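Local structure of VP1 (Polyomavirus HPyV6, 4PCG) at residues Tyr21-Ile26 against Val66-Ile71; Arg87-Leu92 against Arg266-Gln271. The protein is the major capsid protein VP1, whose jelly-roll core forms pentamers, and probably serves as structural unit of the T=7 icosahedral shell and in attachment to host cells. All coordinates share one frame; numbering follows the deposited sequence.

Contact 1: Tyr21-Ile26 against Val66-Ile71; sequences YKVEAI and VNLPEI
This contact lies along one side of the VP1 jelly-roll sandwich, where strands 9-27 and 62-67 of its two sheets face each other: Tyr21 and Val23, on strand 21-26, meet Val66, Leu68 and Pro69, as strand 62-67 runs out into a loop. The backbones stay well apart, and the closest CA atoms, those of Val23 and Val66, are 7.8 Å from each other. Pro69 makes a CH-pi interaction in which its CD sits over one face of the Tyr21 ring, 3.7 Å from the centroid and 14° off the ring normal. Pro69 CG lies over the same face toward the opposite edge of the ring, 3.6 Å from Tyr21 CE1. The ring reaches this proline because Tyr21 CG stands anti to the backbone N (chi1 -167°), which swings it across to the loop. At its hydroxyl end, in the ring plane, a water lies 2.7 Å from Tyr21 OH and donates to Asn67 O, tying the phenol to the backbone at the end of strand 62-67.

In the two-sheet sandwich these segments belong to different sheets: 21-26 bonds through its backbone to Phe265, Val267 and Phe269 of strand 256-274, whereas Val66 pairs with Ile228 of strand 227-239. Apolar side chains bridge the two sheets. Leu68 CD2 comes in at about a right angle to Val23 and rests 3.7 Å from Val23 CG2, while also approaching Tyr21 CE2 obliquely. Further along, Val23 and Val66 point at each other tip to tip, with 4.0 Å between Val23 CG1 and Val66 CG1. Phe269 touches both Val23 and Leu68 from the neighbouring strand.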
loop_
_atom_site.group_PDB
_atom_site.type_symbol
_atom_site.label_atom_id
_atom_site.label_comp_id
_atom_site.label_asym_id
_atom_site.label_seq_id
_atom_site.Cartn_x
_atom_site.Cartn_y
_atom_site.Cartn_z
ATOM N N TYR B 21 -14.043 32.786 10.757
ATOM C CA TYR B 21 -12.679 33.249 10.627
ATOM C C TYR B 21 -11.855 32.122 10.032
ATOM O O TYR B 21 -12.255 30.957 10.079
ATOM C CB TYR B 21 -12.114 33.624 12.005
ATOM C CG TYR B 21 -10.803 34.411 11.978
ATOM C CD1 TYR B 21 -10.749 35.690 11.413
ATOM C CD2 TYR B 21 -9.641 33.901 12.525
ATOM C CE1 TYR B 21 -9.561 36.419 11.375
ATOM C CE2 TYR B 21 -8.440 34.636 12.494
ATOM C CZ TYR B 21 -8.420 35.890 11.923
ATOM O OH TYR B 21 -7.259 36.634 11.885
ATOM N N LYS B 22 -10.709 32.472 9.472
ATOM C CA LYS B 22 -9.730 31.487 9.106
ATOM C C LYS B 22 -8.320 31.975 9.414
ATOM O O LYS B 22 -8.045 33.169 9.393
ATOM C CB LYS B 22 -9.872 31.036 7.649
ATOM C CG LYS B 22 -9.563 32.076 6.616
ATOM C CD LYS B 22 -9.614 31.468 5.215
ATOM C CE LYS B 22 -9.709 32.570 4.168
ATOM N NZ LYS B 22 -8.394 33.252 4.094
ATOM N N VAL B 23 -7.459 31.024 9.720
ATOM C CA VAL B 23 -6.038 31.260 9.925
ATOM C C VAL B 23 -5.297 30.469 8.854
ATOM O O VAL B 23 -5.541 29.284 8.688
ATOM C CB VAL B 23 -5.604 30.753 11.299
ATOM C CG1 VAL B 23 -4.076 30.596 11.405
ATOM C CG2 VAL B 23 -6.122 31.708 12.362
ATOM N N GLU B 24 -4.369 31.134 8.190
ATOM C CA GLU B 24 -3.419 30.477 7.308
ATOM C C GLU B 24 -2.010 30.637 7.836
ATOM O O GLU B 24 -1.625 31.738 8.270
ATOM C CB GLU B 24 -3.521 31.057 5.906
ATOM C CG GLU B 24 -4.796 30.611 5.235
ATOM C CD GLU B 24 -5.042 31.242 3.889
ATOM O OE1 GLU B 24 -4.051 31.564 3.196
ATOM O OE2 GLU B 24 -6.232 31.367 3.509
ATOM N N ALA B 25 -1.219 29.569 7.752
ATOM C CA ALA B 25 0.165 29.624 8.175
ATOM C C ALA B 25 0.975 28.581 7.441
ATOM O O ALA B 25 0.434 27.566 7.010
ATOM C CB ALA B 25 0.261 29.375 9.669
ATOM N N ILE B 26 2.269 28.827 7.293
ATOM C CA ILE B 26 3.181 27.774 6.851
ATOM C C ILE B 26 4.208 27.614 7.948
ATOM O O ILE B 26 4.937 28.559 8.244
ATOM C CB ILE B 26 3.867 28.086 5.514
ATOM C CG1 ILE B 26 2.830 28.092 4.387
ATOM C CG2 ILE B 26 4.935 27.028 5.207
ATOM C CD1 ILE B 26 3.365 28.508 3.049
ATOM N N VAL B 66 -1.129 31.326 17.057
ATOM C CA VAL B 66 -1.713 32.426 16.312
ATOM C C VAL B 66 -2.909 32.991 17.044
ATOM O O VAL B 66 -3.879 32.268 17.297
ATOM C CB VAL B 66 -2.145 31.964 14.912
ATOM C CG1 VAL B 66 -2.754 33.137 14.154
ATOM C CG2 VAL B 66 -0.958 31.383 14.157
ATOM N N ASN B 67 -2.838 34.274 17.385
ATOM C CA ASN B 67 -3.899 34.944 18.112
ATOM C C ASN B 67 -5.101 35.139 17.228
ATOM O O ASN B 67 -4.969 35.370 16.039
ATOM C CB ASN B 67 -3.432 36.287 18.660
ATOM C CG ASN B 67 -2.490 36.134 19.842
ATOM O OD1 ASN B 67 -2.641 35.226 20.679
ATOM N ND2 ASN B 67 -1.524 37.032 19.933
ATOM N N LEU B 68 -6.267 34.960 17.810
ATOM C CA LEU B 68 -7.526 35.121 17.117
ATOM C C LEU B 68 -8.169 36.449 17.518
ATOM O O LEU B 68 -7.927 36.985 18.610
ATOM C CB LEU B 68 -8.444 33.960 17.487
ATOM C CG LEU B 68 -7.873 32.573 17.202
ATOM C CD1 LEU B 68 -8.766 31.466 17.744
ATOM C CD2 LEU B 68 -7.616 32.408 15.715
ATOM N N PRO B 69 -9.054 36.980 16.666
ATOM C CA PRO B 69 -9.664 38.269 16.982
ATOM C C PRO B 69 -10.548 38.248 18.233
ATOM O O PRO B 69 -11.219 37.245 18.506
ATOM C CB PRO B 69 -10.545 38.571 15.754
ATOM C CG PRO B 69 -10.262 37.541 14.752
ATOM C CD PRO B 69 -9.610 36.377 15.439
ATOM N N GLU B 70 -10.533 39.339 18.985
ATOM C CA GLU B 70 -11.492 39.528 20.062
ATOM C C GLU B 70 -12.910 39.431 19.518
ATOM O O GLU B 70 -13.212 39.977 18.459
ATOM C CB GLU B 70 -11.340 40.906 20.702
ATOM C CG GLU B 70 -10.214 41.018 21.714
ATOM C CD GLU B 70 -10.385 42.223 22.634
ATOM O OE1 GLU B 70 -11.495 42.819 22.670
ATOM O OE2 GLU B 70 -9.404 42.575 23.326
ATOM N N ILE B 71 -13.775 38.744 20.250
ATOM C CA ILE B 71 -15.179 38.679 19.896
ATOM C C ILE B 71 -15.934 39.752 20.692
ATOM O O ILE B 71 -15.929 39.726 21.921
ATOM C CB ILE B 71 -15.749 37.274 20.180
ATOM C CG1 ILE B 71 -15.073 36.244 19.288
ATOM C CG2 ILE B 71 -17.245 37.263 19.936
ATOM C CD1 ILE B 71 -15.395 34.798 19.624
HETATM O O HOH W 1 -5.099 35.559 13.186
#

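Contact 2: Arg87-Leu92 against Arg266-Gln271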
loop_
_atom_site.group_PDB
_atom_site.type_symbol
_atom_site.label_atom_id
_atom_site.label_comp_id
_atom_site.label_asym_id
_atom_site.label_seq_id
_atom_site.Cartn_x
_atom_site.Cartn_y
_atom_site.Cartn_z
ATOM N N ARG B 87 -12.565 22.520 11.114
ATOM C CA ARG B 87 -11.869 21.777 10.072
ATOM C C ARG B 87 -10.571 22.461 9.686
ATOM O O ARG B 87 -10.372 23.636 9.975
ATOM C CB ARG B 87 -12.733 21.544 8.826
ATOM C CG ARG B 87 -12.996 22.773 7.996
ATOM C CD ARG B 87 -14.023 22.451 6.909
ATOM N NE ARG B 87 -14.253 23.602 6.043
ATOM C CZ ARG B 87 -13.447 23.971 5.042
ATOM N NH1 ARG B 87 -12.346 23.288 4.761
ATOM N NH2 ARG B 87 -13.733 25.047 4.316
ATOM N N VAL B 88 -9.689 21.685 9.076
ATOM C CA VAL B 88 -8.363 22.152 8.709
ATOM C C VAL B 88 -7.949 21.527 7.381
ATOM O O VAL B 88 -8.235 20.349 7.100
ATOM C CB VAL B 88 -7.312 21.844 9.796
ATOM C CG1 VAL B 88 -7.210 20.350 10.073
ATOM C CG2 VAL B 88 -5.954 22.430 9.408
ATOM N N GLU B 89 -7.320 22.350 6.546
ATOM C CA GLU B 89 -6.621 21.848 5.368
ATOM C C GLU B 89 -5.154 21.934 5.721
ATOM O O GLU B 89 -4.701 22.972 6.198
ATOM C CB GLU B 89 -6.874 22.749 4.156
ATOM C CG GLU B 89 -8.339 22.932 3.801
ATOM C CD GLU B 89 -8.626 24.237 3.064
ATOM O OE1 GLU B 89 -7.829 24.725 2.202
ATOM O OE2 GLU B 89 -9.698 24.768 3.338
ATOM N N THR B 90 -4.408 20.847 5.546
ATOM C CA THR B 90 -2.981 20.911 5.806
ATOM C C THR B 90 -2.265 20.103 4.731
ATOM O O THR B 90 -2.735 19.039 4.324
ATOM C CB THR B 90 -2.611 20.483 7.252
ATOM O OG1 THR B 90 -1.194 20.603 7.460
ATOM C CG2 THR B 90 -3.018 19.051 7.569
ATOM N N GLU B 91 -1.146 20.632 4.264
ATOM C CA GLU B 91 -0.456 20.075 3.092
ATOM C C GLU B 91 1.025 20.354 3.211
ATOM O O GLU B 91 1.423 21.409 3.721
ATOM C CB GLU B 91 -0.970 20.758 1.822
ATOM C CG GLU B 91 -2.487 20.651 1.577
ATOM C CD GLU B 91 -2.953 19.255 1.207
ATOM O OE1 GLU B 91 -2.131 18.437 0.742
ATOM O OE2 GLU B 91 -4.169 18.967 1.323
ATOM N N LEU B 92 1.837 19.402 2.757
ATOM C CA LEU B 92 3.279 19.538 2.753
ATOM C C LEU B 92 3.758 20.160 1.454
ATOM O O LEU B 92 3.226 19.864 0.367
ATOM C CB LEU B 92 3.949 18.172 2.893
ATOM C CG LEU B 92 3.947 17.489 4.257
ATOM C CD1 LEU B 92 4.843 16.264 4.282
ATOM C CD2 LEU B 92 4.425 18.496 5.287
ATOM N N ARG B 266 -4.597 25.761 6.854
ATOM C CA ARG B 266 -5.697 26.687 6.798
ATOM C C ARG B 266 -6.746 26.133 7.738
ATOM O O ARG B 266 -7.355 25.106 7.464
ATOM C CB ARG B 266 -6.296 26.768 5.383
ATOM C CG ARG B 266 -7.432 27.760 5.294
ATOM C CD ARG B 266 -8.002 27.875 3.888
ATOM N NE ARG B 266 -7.119 28.645 3.023
ATOM C CZ ARG B 266 -6.558 28.246 1.881
ATOM N NH1 ARG B 266 -5.767 29.099 1.225
ATOM N NH2 ARG B 266 -6.767 27.044 1.376
ATOM N N VAL B 267 -6.976 26.840 8.832
ATOM C CA VAL B 267 -7.885 26.398 9.865
ATOM C C VAL B 267 -9.139 27.262 9.778
ATOM O O VAL B 267 -9.067 28.476 9.662
ATOM C CB VAL B 267 -7.259 26.525 11.267
ATOM C CG1 VAL B 267 -8.221 26.014 12.342
ATOM C CG2 VAL B 267 -5.934 25.790 11.355
ATOM N N HIS B 268 -10.304 26.620 9.829
ATOM C CA HIS B 268 -11.565 27.298 9.724
ATOM C C HIS B 268 -12.273 27.315 11.055
ATOM O O HIS B 268 -12.328 26.293 11.732
ATOM C CB HIS B 268 -12.446 26.598 8.684
ATOM C CG HIS B 268 -11.865 26.610 7.307
ATOM N ND1 HIS B 268 -12.130 27.615 6.401
ATOM C CD2 HIS B 268 -11.008 25.758 6.690
ATOM C CE1 HIS B 268 -11.479 27.371 5.274
ATOM N NE2 HIS B 268 -10.809 26.240 5.415
ATOM N N PHE B 269 -12.785 28.488 11.400
ATOM C CA PHE B 269 -13.461 28.752 12.681
ATOM C C PHE B 269 -14.892 29.224 12.538
ATOM O O PHE B 269 -15.277 29.929 11.580
ATOM C CB PHE B 269 -12.705 29.815 13.512
ATOM C CG PHE B 269 -11.271 29.498 13.775
ATOM C CD1 PHE B 269 -10.309 29.779 12.820
ATOM C CD2 PHE B 269 -10.865 28.963 14.999
ATOM C CE1 PHE B 269 -8.969 29.514 13.061
ATOM C CE2 PHE B 269 -9.524 28.694 15.236
ATOM C CZ PHE B 269 -8.576 28.979 14.276
ATOM N N ARG B 270 -15.676 28.868 13.554
ATOM C CA ARG B 270 -16.962 29.430 13.816
ATOM C C ARG B 270 -16.982 29.844 15.292
ATOM O O ARG B 270 -15.983 29.652 16.006
ATOM C CB ARG B 270 -18.052 28.394 13.526
ATOM C CG ARG B 270 -17.981 27.160 14.422
ATOM C CD ARG B 270 -18.870 26.059 13.854
ATOM N NE ARG B 270 -18.743 24.839 14.636
ATOM C CZ ARG B 270 -18.906 23.608 14.163
ATOM N NH1 ARG B 270 -19.247 23.402 12.893
ATOM N NH2 ARG B 270 -18.733 22.568 14.977
ATOM N N GLN B 271 -18.098 30.386 15.761
ATOM C CA GLN B 271 -18.192 30.748 17.175
ATOM C C GLN B 271 -19.071 29.759 17.918
ATOM O O GLN B 271 -20.082 29.306 17.391
ATOM C CB GLN B 271 -18.714 32.163 17.348
ATOM C CG GLN B 271 -17.775 33.182 16.744
ATOM C CD GLN B 271 -18.244 34.601 16.899
ATOM O OE1 GLN B 271 -19.390 34.873 17.295
ATOM N NE2 GLN B 271 -17.361 35.536 16.562
#
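Glu89 OE2 is gripped by two side chains: His268 NE2 donates to it from across the strands at 2.8 Å, and Arg87 NH1, on its own strand, adds a weak bond at 3.4 Å. OE2 lies close to the His268 ring plane, but the N-H comes to the carboxylate from above, 40° out of its plane. The other oxygen, Glu89 OE1, takes a 2.7 Å salt bridge from Arg266 NH2 on its syn side. Arg87 lays its guanidinium flat on the imidazole of His268, centres 3.6 Å apart and planes 23° from parallel; chi1 of 71° turns its extended chain over the ring. Thr210 holds Arg87 NH1 more firmly than Glu89 does.

Beneath these groups the strands run antiparallel in the sheet of the jelly-roll that also contains 9-27 and 211-222. Glu89 and Arg266 form a hydrogen-bonded pair, Glu89 N giving to Arg266 O and Arg266 N to Glu89 O, both at 2.9 Å. On the opposite face Val88 CG2 meets Val267 CG2 at 3.9 Å, with Phe265 beside Val88. Pro181 of a neighbouring subunit packs on Arg266, placing the polar face near the pentamer interface. With both carboxylate oxygens bonded to basic groups, Glu89 is probably held ionised, and its charge would partly offset those of Arg266 and, more weakly bound, Arg87.

Overall arrangement
The two contacts lie side by side, their centres about 10 Å apart, and both reach the sheet in which strands 9-27 and 256-274 are neighbours, contact 1 also crossing to the facing sheet. Probable backbone hydrogen bonds join them directly: Val23 O to Val267 N at 2.8 Å and Tyr21 O to Phe269 N at 2.9 Å. Thus strand 256-274 stands between strand 9-27 of contact 1 and strand 79-93 of contact 2. A salt bridge from Arg266 extends the polar network of contact 2 to Glu24 on strand 9-27, while Ile71 packs against Gln271 farther along. The sodium ion is bound elsewhere, by Thr48, Thr50, Thr52 and Asp54, none of which belongs to either contact.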